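Local coordinates for peptidase S9 prolyl oligopeptidase catalytic domain-containing protein (PDB 4HXF), which probably cleaves peptides as an acylaminoacyl-peptidase-type serine protease and assembles into a self-compartmentalizing hexamer that selects its substrates, at residues R125-E134 with N143-K151; W6-F14 with F396-S405. All coordinates share one frame; numbering follows the deposited sequence. Where two conformers were deposited one is given.

Interaction 1: residues R125-E134 with N143-K151. With MG (magnesium ion), chain G.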
# COMPACT_ATOMS: atom_id res chain seq x y z
N ARG A 125 -16.61 21.05 -15.77
CA ARG A 125 -17.90 20.87 -15.09
C ARG A 125 -17.76 21.36 -13.66
O ARG A 125 -16.64 21.66 -13.23
CB ARG A 125 -18.23 19.38 -15.10
CG ARG A 125 -18.43 18.80 -16.44
CD ARG A 125 -18.85 17.33 -16.39
NE ARG A 125 -19.12 16.84 -17.73
CZ ARG A 125 -19.26 15.54 -18.06
NH1 ARG A 125 -19.16 14.59 -17.07
NH2 ARG A 125 -19.48 15.19 -19.31
N ARG A 126 -18.87 21.42 -12.92
CA ARG A 126 -18.91 21.95 -11.54
C ARG A 126 -18.15 21.01 -10.61
O ARG A 126 -17.40 21.46 -9.75
CB ARG A 126 -20.37 22.17 -11.11
CG ARG A 126 -21.05 23.42 -11.63
CD ARG A 126 -22.60 23.45 -11.50
NE ARG A 126 -23.03 24.78 -11.94
CZ ARG A 126 -24.01 25.04 -12.80
NH1 ARG A 126 -24.32 26.32 -13.12
NH2 ARG A 126 -24.71 24.03 -13.35
N GLU A 127 -18.30 19.71 -10.70
CA GLU A 127 -17.48 18.70 -9.93
C GLU A 127 -17.64 18.55 -8.37
O GLU A 127 -16.74 18.07 -7.73
CB GLU A 127 -15.97 18.87 -10.15
CG GLU A 127 -15.60 19.05 -11.63
CD GLU A 127 -15.80 17.84 -12.46
OE1 GLU A 127 -16.41 16.91 -11.94
OE2 GLU A 127 -15.35 17.80 -13.64
N ASP A 128 -18.75 18.97 -7.89
CA ASP A 128 -19.03 18.75 -6.46
C ASP A 128 -19.06 17.20 -6.25
O ASP A 128 -19.73 16.47 -7.04
CB ASP A 128 -20.30 19.37 -5.99
CG ASP A 128 -20.49 19.13 -4.49
OD1 ASP A 128 -19.91 19.96 -3.73
OD2 ASP A 128 -21.15 18.12 -4.04
N GLU A 129 -18.41 16.71 -5.16
CA GLU A 129 -18.33 15.34 -4.79
C GLU A 129 -19.68 14.67 -4.53
O GLU A 129 -19.84 13.46 -4.76
CB GLU A 129 -17.49 15.17 -3.50
CG GLU A 129 -17.24 16.43 -2.68
CD GLU A 129 -16.30 17.43 -3.37
OE1 GLU A 129 -15.12 17.11 -3.64
OE2 GLU A 129 -16.72 18.56 -3.65
N ASP A 130 -20.62 15.44 -4.06
CA ASP A 130 -21.91 14.89 -3.52
C ASP A 130 -23.12 15.09 -4.41
O ASP A 130 -24.08 14.29 -4.37
CB ASP A 130 -22.23 15.48 -2.17
CG ASP A 130 -21.14 15.10 -1.14
OD1 ASP A 130 -20.86 13.90 -1.02
OD2 ASP A 130 -20.49 16.03 -0.64
N PHE A 131 -23.12 16.15 -5.25
CA PHE A 131 -24.29 16.44 -6.10
C PHE A 131 -23.91 17.14 -7.42
O PHE A 131 -22.90 17.86 -7.51
CB PHE A 131 -25.41 17.21 -5.40
CG PHE A 131 -25.12 18.69 -5.12
CD1 PHE A 131 -24.32 19.05 -4.06
CD2 PHE A 131 -25.62 19.69 -5.96
CE1 PHE A 131 -24.02 20.37 -3.80
CE2 PHE A 131 -25.35 21.05 -5.70
CZ PHE A 131 -24.56 21.38 -4.59
N ILE A 132 -24.65 16.80 -8.43
CA ILE A 132 -24.71 17.41 -9.76
C ILE A 132 -25.68 18.54 -9.68
O ILE A 132 -26.76 18.43 -9.03
CB ILE A 132 -25.22 16.33 -10.74
CG1 ILE A 132 -24.16 15.20 -10.83
CG2 ILE A 132 -25.56 16.91 -12.09
CD1 ILE A 132 -24.81 13.85 -10.93
N PHE A 133 -25.41 19.71 -10.26
CA PHE A 133 -26.35 20.78 -10.28
C PHE A 133 -26.55 21.27 -11.69
O PHE A 133 -25.51 21.47 -12.40
CB PHE A 133 -25.84 21.94 -9.47
CG PHE A 133 -26.85 22.99 -9.25
CD1 PHE A 133 -27.89 22.79 -8.35
CD2 PHE A 133 -26.84 24.16 -9.98
CE1 PHE A 133 -28.85 23.77 -8.23
CE2 PHE A 133 -27.85 25.10 -9.89
CZ PHE A 133 -28.83 24.92 -8.98
N GLU A 134 -27.77 21.40 -12.13
CA GLU A 134 -28.04 21.73 -13.55
C GLU A 134 -29.03 22.91 -13.59
O GLU A 134 -30.13 22.91 -12.98
CB GLU A 134 -28.51 20.53 -14.34
CG GLU A 134 -28.70 20.73 -15.83
CD GLU A 134 -27.37 21.08 -16.47
OE1 GLU A 134 -27.31 22.27 -16.94
OE2 GLU A 134 -26.36 20.29 -16.44
N ASN A 143 -22.81 8.60 -23.17
CA ASN A 143 -21.36 8.44 -23.37
C ASN A 143 -20.56 9.66 -22.90
O ASN A 143 -19.35 9.74 -23.13
CB ASN A 143 -20.96 8.14 -24.79
CG ASN A 143 -19.66 7.26 -24.85
OD1 ASN A 143 -19.38 6.48 -23.95
ND2 ASN A 143 -18.90 7.48 -25.87
N MET A 144 -21.21 10.56 -22.18
CA MET A 144 -20.59 11.75 -21.61
C MET A 144 -20.87 11.87 -20.14
O MET A 144 -20.03 12.46 -19.46
CB MET A 144 -21.08 13.01 -22.29
CG MET A 144 -20.70 13.08 -23.71
SD MET A 144 -21.23 14.49 -24.59
CE MET A 144 -20.40 14.04 -26.15
N GLY A 145 -22.04 11.45 -19.63
CA GLY A 145 -22.42 11.47 -18.25
C GLY A 145 -23.40 12.63 -17.92
O GLY A 145 -24.01 13.27 -18.84
N PHE A 146 -23.49 12.97 -16.66
CA PHE A 146 -24.24 14.18 -16.25
C PHE A 146 -23.41 15.39 -16.65
O PHE A 146 -22.19 15.46 -16.38
CB PHE A 146 -24.56 14.24 -14.76
CG PHE A 146 -25.58 13.26 -14.34
CD1 PHE A 146 -25.24 11.96 -13.97
CD2 PHE A 146 -26.93 13.60 -14.39
CE1 PHE A 146 -26.19 11.04 -13.54
CE2 PHE A 146 -27.90 12.67 -14.01
CZ PHE A 146 -27.53 11.40 -13.52
N PHE A 147 -24.06 16.40 -17.28
CA PHE A 147 -23.28 17.56 -17.64
C PHE A 147 -22.76 18.38 -16.50
O PHE A 147 -21.69 18.98 -16.62
CB PHE A 147 -24.11 18.44 -18.61
CG PHE A 147 -24.07 17.98 -20.07
CD1 PHE A 147 -25.25 17.83 -20.83
CD2 PHE A 147 -22.87 17.85 -20.70
CE1 PHE A 147 -25.17 17.51 -22.14
CE2 PHE A 147 -22.77 17.55 -22.06
CZ PHE A 147 -23.94 17.41 -22.80
N ASP A 148 -23.51 18.51 -15.43
CA ASP A 148 -23.02 19.25 -14.29
C ASP A 148 -22.51 20.66 -14.63
O ASP A 148 -21.41 21.01 -14.22
CB ASP A 148 -21.97 18.37 -13.60
CG ASP A 148 -21.71 18.77 -12.14
OD1 ASP A 148 -22.54 19.44 -11.48
OD2 ASP A 148 -20.57 18.45 -11.82
N GLY A 149 -23.30 21.33 -15.46
CA GLY A 149 -22.98 22.70 -15.84
C GLY A 149 -21.85 22.79 -16.89
O GLY A 149 -21.31 23.86 -17.02
N GLU A 150 -21.54 21.71 -17.63
CA GLU A 150 -20.42 21.67 -18.55
C GLU A 150 -20.34 22.91 -19.46
O GLU A 150 -21.36 23.23 -20.06
CB GLU A 150 -20.56 20.44 -19.43
CG GLU A 150 -19.45 20.25 -20.48
CD GLU A 150 -19.44 18.83 -21.05
OE1 GLU A 150 -19.56 17.83 -20.26
OE2 GLU A 150 -19.26 18.78 -22.30
N LYS A 151 -19.10 23.38 -19.61
CA LYS A 151 -18.75 24.31 -20.68
C LYS A 151 -17.67 23.64 -21.55
O LYS A 151 -16.96 22.82 -21.02
CB LYS A 151 -18.19 25.61 -20.11
CG LYS A 151 -19.20 26.30 -19.21
CD LYS A 151 -20.34 26.85 -19.96
MG MG G . -17.51 15.24 -12.56
O HOH W 1 -16.51 15.48 -14.54
O HOH W 2 -21.64 19.79 -8.95
O HOH W 3 -20.55 16.71 -9.59
O HOH W 4 -26.23 17.96 -15.21
O HOH W 5 -19.21 16.28 -12.88
O HOH W 6 -18.21 13.17 -13.26
O HOH W 7 -15.64 14.11 -11.78
O HOH W 8 -18.22 14.89 -10.62
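Arg-125 and Glu-150, their CA atoms 4.4 Å apart, stand at the neck of an excursion between strands 117-124 and 151-158, adjacent antiparallel strands of a beta-propeller blade. Just beyond the neck, Arg-126 N donates to Asp-148 O at 2.9 Å, and a type I' beta turn from Phe-147 to Glu-150 reverses the returning chain. Strand 131-134 meanwhile pairs antiparallel with a strand of the second subunit, which makes this excursion an interface element.

Asp-148 shows how one carboxylate can organise a loop. With CG anti to the backbone N (chi1 -160°), it reaches between the two limbs of 125-134. OD2 accepts from Glu-127 N at 2.8 Å, on its syn side but 30° out of the carboxylate plane, while OD1 takes Phe-133 N at 3.1 Å from the anti side. OD2 also receives a proton from a water of the magnesium ion; Glu-127 OE1 binds that metal directly at 2.1 Å, and five waters complete its shell of six.

At the neck, the extended Arg-125 lies side-on to Glu-150: NE and NH2 both grip OE1, the NE-to-OE1 salt bridge measuring 2.8 Å, with guanidinium and carboxylate 17° from coplanar. NH2 also donates to Met-144 O at 2.8 Å, and Arg-107 pairs with Glu-150 OE2, so the buried acid is matched by two arginines. Gly-149 has no CB where Arg-126 NH2 passes on its way to Phe-133 O. In strand 131-134, the methyl Ile-132 CD1 sits over one face of the Phe-146 ring, 3.8 Å from its centroid.

Interaction 2: residues W6-F14 with F396-S405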
# COMPACT_ATOMS: atom_id res chain seq x y z
N TRP A 6 -16.61 -20.14 -33.20
CA TRP A 6 -17.55 -19.04 -32.84
C TRP A 6 -18.23 -19.27 -31.52
O TRP A 6 -18.93 -20.25 -31.31
CB TRP A 6 -18.67 -18.81 -33.85
CG TRP A 6 -18.26 -18.20 -35.16
CD1 TRP A 6 -17.98 -18.91 -36.33
CD2 TRP A 6 -17.97 -16.80 -35.46
NE1 TRP A 6 -17.67 -18.03 -37.35
CE2 TRP A 6 -17.65 -16.75 -36.87
CE3 TRP A 6 -18.12 -15.57 -34.77
CZ2 TRP A 6 -17.30 -15.53 -37.53
CZ3 TRP A 6 -17.80 -14.38 -35.42
CH2 TRP A 6 -17.41 -14.33 -36.76
N ASP A 7 -18.13 -18.29 -30.65
CA ASP A 7 -18.81 -18.35 -29.36
C ASP A 7 -18.76 -16.91 -28.82
O ASP A 7 -18.51 -15.91 -29.61
CB ASP A 7 -18.18 -19.42 -28.48
CG ASP A 7 -16.76 -19.10 -28.05
OD1 ASP A 7 -16.22 -17.98 -28.24
OD2 ASP A 7 -16.12 -19.99 -27.52
N GLU A 8 -19.03 -16.77 -27.53
CA GLU A 8 -19.16 -15.48 -26.91
C GLU A 8 -17.81 -14.75 -26.71
O GLU A 8 -17.85 -13.60 -26.42
CB GLU A 8 -19.83 -15.62 -25.54
CG GLU A 8 -19.01 -16.28 -24.44
CD GLU A 8 -19.04 -17.81 -24.45
OE1 GLU A 8 -18.47 -18.44 -23.48
OE2 GLU A 8 -19.58 -18.47 -25.40
N LYS A 9 -16.69 -15.42 -27.02
CA LYS A 9 -15.34 -14.84 -26.83
C LYS A 9 -14.67 -14.54 -28.15
O LYS A 9 -13.62 -13.97 -28.14
CB LYS A 9 -14.45 -15.81 -26.04
CG LYS A 9 -14.99 -16.17 -24.69
CD LYS A 9 -13.98 -17.01 -23.94
CE LYS A 9 -14.55 -17.15 -22.53
NZ LYS A 9 -13.95 -18.34 -21.82
N THR A 10 -15.23 -15.00 -29.25
CA THR A 10 -14.49 -14.87 -30.52
C THR A 10 -14.10 -13.39 -30.87
O THR A 10 -13.02 -13.18 -31.47
CB THR A 10 -15.24 -15.47 -31.71
OG1 THR A 10 -15.80 -16.71 -31.30
CG2 THR A 10 -14.35 -15.64 -32.92
N PHE A 11 -14.91 -12.45 -30.41
CA PHE A 11 -14.71 -11.00 -30.76
C PHE A 11 -13.36 -10.55 -30.19
O PHE A 11 -12.76 -9.61 -30.69
CB PHE A 11 -15.84 -10.15 -30.26
CG PHE A 11 -15.81 -9.93 -28.82
CD1 PHE A 11 -16.38 -10.87 -27.95
CD2 PHE A 11 -15.28 -8.75 -28.29
CE1 PHE A 11 -16.34 -10.69 -26.58
CE2 PHE A 11 -15.26 -8.56 -26.90
CZ PHE A 11 -15.81 -9.51 -26.04
N THR A 12 -12.85 -11.25 -29.20
CA THR A 12 -11.58 -10.87 -28.61
C THR A 12 -10.39 -11.22 -29.45
O THR A 12 -9.32 -10.81 -29.14
CB THR A 12 -11.39 -11.41 -27.19
OG1 THR A 12 -11.17 -12.82 -27.18
CG2 THR A 12 -12.60 -10.98 -26.24
N LYS A 13 -10.56 -12.10 -30.43
CA LYS A 13 -9.46 -12.63 -31.23
C LYS A 13 -9.21 -11.65 -32.39
O LYS A 13 -8.21 -11.81 -33.11
CB LYS A 13 -9.80 -14.03 -31.72
CG LYS A 13 -9.94 -14.98 -30.52
CD LYS A 13 -10.12 -16.46 -30.87
N PHE A 14 -10.09 -10.68 -32.66
CA PHE A 14 -9.89 -9.79 -33.80
C PHE A 14 -9.04 -8.57 -33.48
O PHE A 14 -9.10 -7.99 -32.39
CB PHE A 14 -11.20 -9.32 -34.46
CG PHE A 14 -12.18 -10.44 -34.70
CD1 PHE A 14 -13.53 -10.25 -34.59
CD2 PHE A 14 -11.75 -11.68 -35.15
CE1 PHE A 14 -14.48 -11.30 -34.80
CE2 PHE A 14 -12.70 -12.74 -35.33
CZ PHE A 14 -14.06 -12.53 -35.17
N PHE A 396 -19.53 -5.34 -40.52
CA PHE A 396 -19.30 -6.58 -39.88
C PHE A 396 -20.16 -6.63 -38.65
O PHE A 396 -19.94 -5.82 -37.73
CB PHE A 396 -17.81 -6.72 -39.54
CG PHE A 396 -17.50 -8.05 -38.85
CD1 PHE A 396 -17.33 -9.19 -39.59
CD2 PHE A 396 -17.35 -8.09 -37.46
CE1 PHE A 396 -17.03 -10.44 -38.97
CE2 PHE A 396 -17.14 -9.30 -36.84
CZ PHE A 396 -16.94 -10.44 -37.60
N LYS A 397 -21.15 -7.52 -38.63
CA LYS A 397 -22.07 -7.57 -37.44
C LYS A 397 -21.92 -8.89 -36.71
O LYS A 397 -22.30 -9.98 -37.19
CB LYS A 397 -23.53 -7.35 -37.80
CG LYS A 397 -24.49 -7.50 -36.57
CD LYS A 397 -24.60 -6.35 -35.63
CE LYS A 397 -25.78 -6.54 -34.59
NZ LYS A 397 -25.60 -5.69 -33.37
N TYR A 398 -21.20 -8.84 -35.60
CA TYR A 398 -20.77 -10.05 -34.88
C TYR A 398 -21.89 -11.03 -34.57
O TYR A 398 -21.72 -12.25 -34.90
CB TYR A 398 -20.17 -9.65 -33.57
CG TYR A 398 -19.51 -10.76 -32.78
CD1 TYR A 398 -18.29 -11.21 -33.08
CD2 TYR A 398 -20.18 -11.33 -31.70
CE1 TYR A 398 -17.66 -12.20 -32.36
CE2 TYR A 398 -19.59 -12.31 -30.99
CZ TYR A 398 -18.32 -12.72 -31.29
OH TYR A 398 -17.69 -13.67 -30.51
N GLU A 399 -23.03 -10.48 -34.09
CA GLU A 399 -24.07 -11.37 -33.68
C GLU A 399 -24.62 -12.15 -34.87
O GLU A 399 -25.09 -13.28 -34.74
CB GLU A 399 -25.23 -10.70 -33.02
CG GLU A 399 -24.95 -10.06 -31.71
CD GLU A 399 -24.42 -8.65 -31.82
OE1 GLU A 399 -23.81 -8.28 -32.86
OE2 GLU A 399 -24.56 -7.93 -30.79
N MET A 400 -24.58 -11.53 -36.10
CA MET A 400 -25.15 -12.21 -37.22
C MET A 400 -24.30 -13.36 -37.62
O MET A 400 -24.75 -14.43 -37.93
CB MET A 400 -25.34 -11.24 -38.40
CG MET A 400 -26.36 -10.18 -38.03
SD MET A 400 -26.55 -9.10 -39.52
CE MET A 400 -27.92 -8.08 -38.94
N GLN A 401 -22.97 -13.18 -37.68
CA GLN A 401 -22.06 -14.26 -37.97
C GLN A 401 -22.09 -15.35 -36.96
O GLN A 401 -22.17 -16.55 -37.31
CB GLN A 401 -20.62 -13.82 -38.18
CG GLN A 401 -20.43 -12.78 -39.27
CD GLN A 401 -20.69 -13.37 -40.63
OE1 GLN A 401 -20.20 -14.46 -40.92
NE2 GLN A 401 -21.48 -12.68 -41.44
N LEU A 402 -22.12 -14.96 -35.69
CA LEU A 402 -22.18 -15.90 -34.59
C LEU A 402 -23.46 -16.75 -34.64
O LEU A 402 -23.36 -17.99 -34.60
CB LEU A 402 -22.24 -15.12 -33.27
CG LEU A 402 -22.41 -15.93 -31.97
CD1 LEU A 402 -21.38 -17.02 -31.68
CD2 LEU A 402 -22.61 -14.92 -30.79
N MET A 403 -24.62 -16.12 -34.83
CA MET A 403 -25.86 -16.91 -34.88
C MET A 403 -26.02 -17.77 -36.11
O MET A 403 -26.55 -18.88 -36.09
CB MET A 403 -27.07 -16.09 -34.50
CG MET A 403 -26.99 -15.37 -33.19
SD MET A 403 -26.68 -16.41 -31.77
CE MET A 403 -28.29 -17.23 -31.54
N ALA A 404 -25.48 -17.26 -37.25
CA ALA A 404 -25.45 -18.09 -38.42
C ALA A 404 -24.68 -19.38 -38.20
O ALA A 404 -25.08 -20.47 -38.63
CB ALA A 404 -24.84 -17.33 -39.63
N SER A 405 -23.54 -19.23 -37.51
CA SER A 405 -22.69 -20.35 -37.19
C SER A 405 -23.40 -21.38 -36.26
O SER A 405 -23.01 -22.53 -36.26
CB SER A 405 -21.37 -19.94 -36.59
OG SER A 405 -21.50 -19.66 -35.22
O HOH W 9 -20.76 -21.76 -33.56
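Tyr-398 reaches from the first turn of helix 398-405 into the N-terminal segment, and its OH donates to Asp-7 O in a short bond of 2.5 Å, nearly along the C=O axis. Tyr-398 OH in turn accepts a weak, bent bond from Phe-11 N. Having CG anti to the backbone N (chi1 -172°) carries the ring off the helix into an aromatic cluster. Phe-11 CB rests over a face of it, 3.9 Å from the Tyr-398 centroid, and the Phe-11 ring turns an edge to it with the planes at 86°; Trp-6 makes a more offset edge-to-face pair, its planes at 61°. A phenylalanine here would probably cost Asp-7 O its short hydroxyl bond and Phe-11 N its weak acceptor, leaving the turn less firmly held.

Trp-6 itself lies along the helix. Gln-401 CB makes a CH-pi contact over one face of its six-membered ring, while Thr-10 CG2 lies over the opposite face near the rim. Trp-6 CH2 meets Phe-396 CZ at 4.0 Å at the edge, and Trp-6 CB approaches Ser-405 OG to 3.3 Å. Leu-402 CD1 packs against Asp-7 N at 3.6 Å.

A second shell fixes these groups. Within a type I turn from Asp-7 to Thr-10, Thr-10 OG1 accepts from Asp-7 N at 2.9 Å and Asp-7 OD1 takes Lys-9 N in an Asx turn; Thr-10 OG1 also bonds to Glu-5 O, just before the segment. Trp-6 NE1 is bonded to Lys-347 O, and Tyr-593 of helix 586-605 meets both Phe-11 and Tyr-398.

Helix 398-405 is the connection of a beta-alpha-beta crossover between the parallel strands 378-384 and 409-413, as expected of an alpha/beta-hydrolase fold, here clasped by an N-terminal arm.

In the fold
From the N terminus, residues 6-14 lie against the hydrolase domain before the chain enters strand 16-23, which opens the first of seven four-stranded sheets of the propeller. Only after these, with 381 residues intervening, does the chain return to helix 398-405, where interaction 2 closes this very long loop. Interaction 1 falls wholly within that loop without crossing it: it closes a short excursion of the third sheet, with eight residues between its segments, which reaches a neighbouring subunit. The two centres are 37 Å apart and the nearest atoms about 16 Å. Interaction 2 holds the N-terminal segment on the hydrolase fold, while interaction 1 belongs to a propeller excursion at a subunit interface.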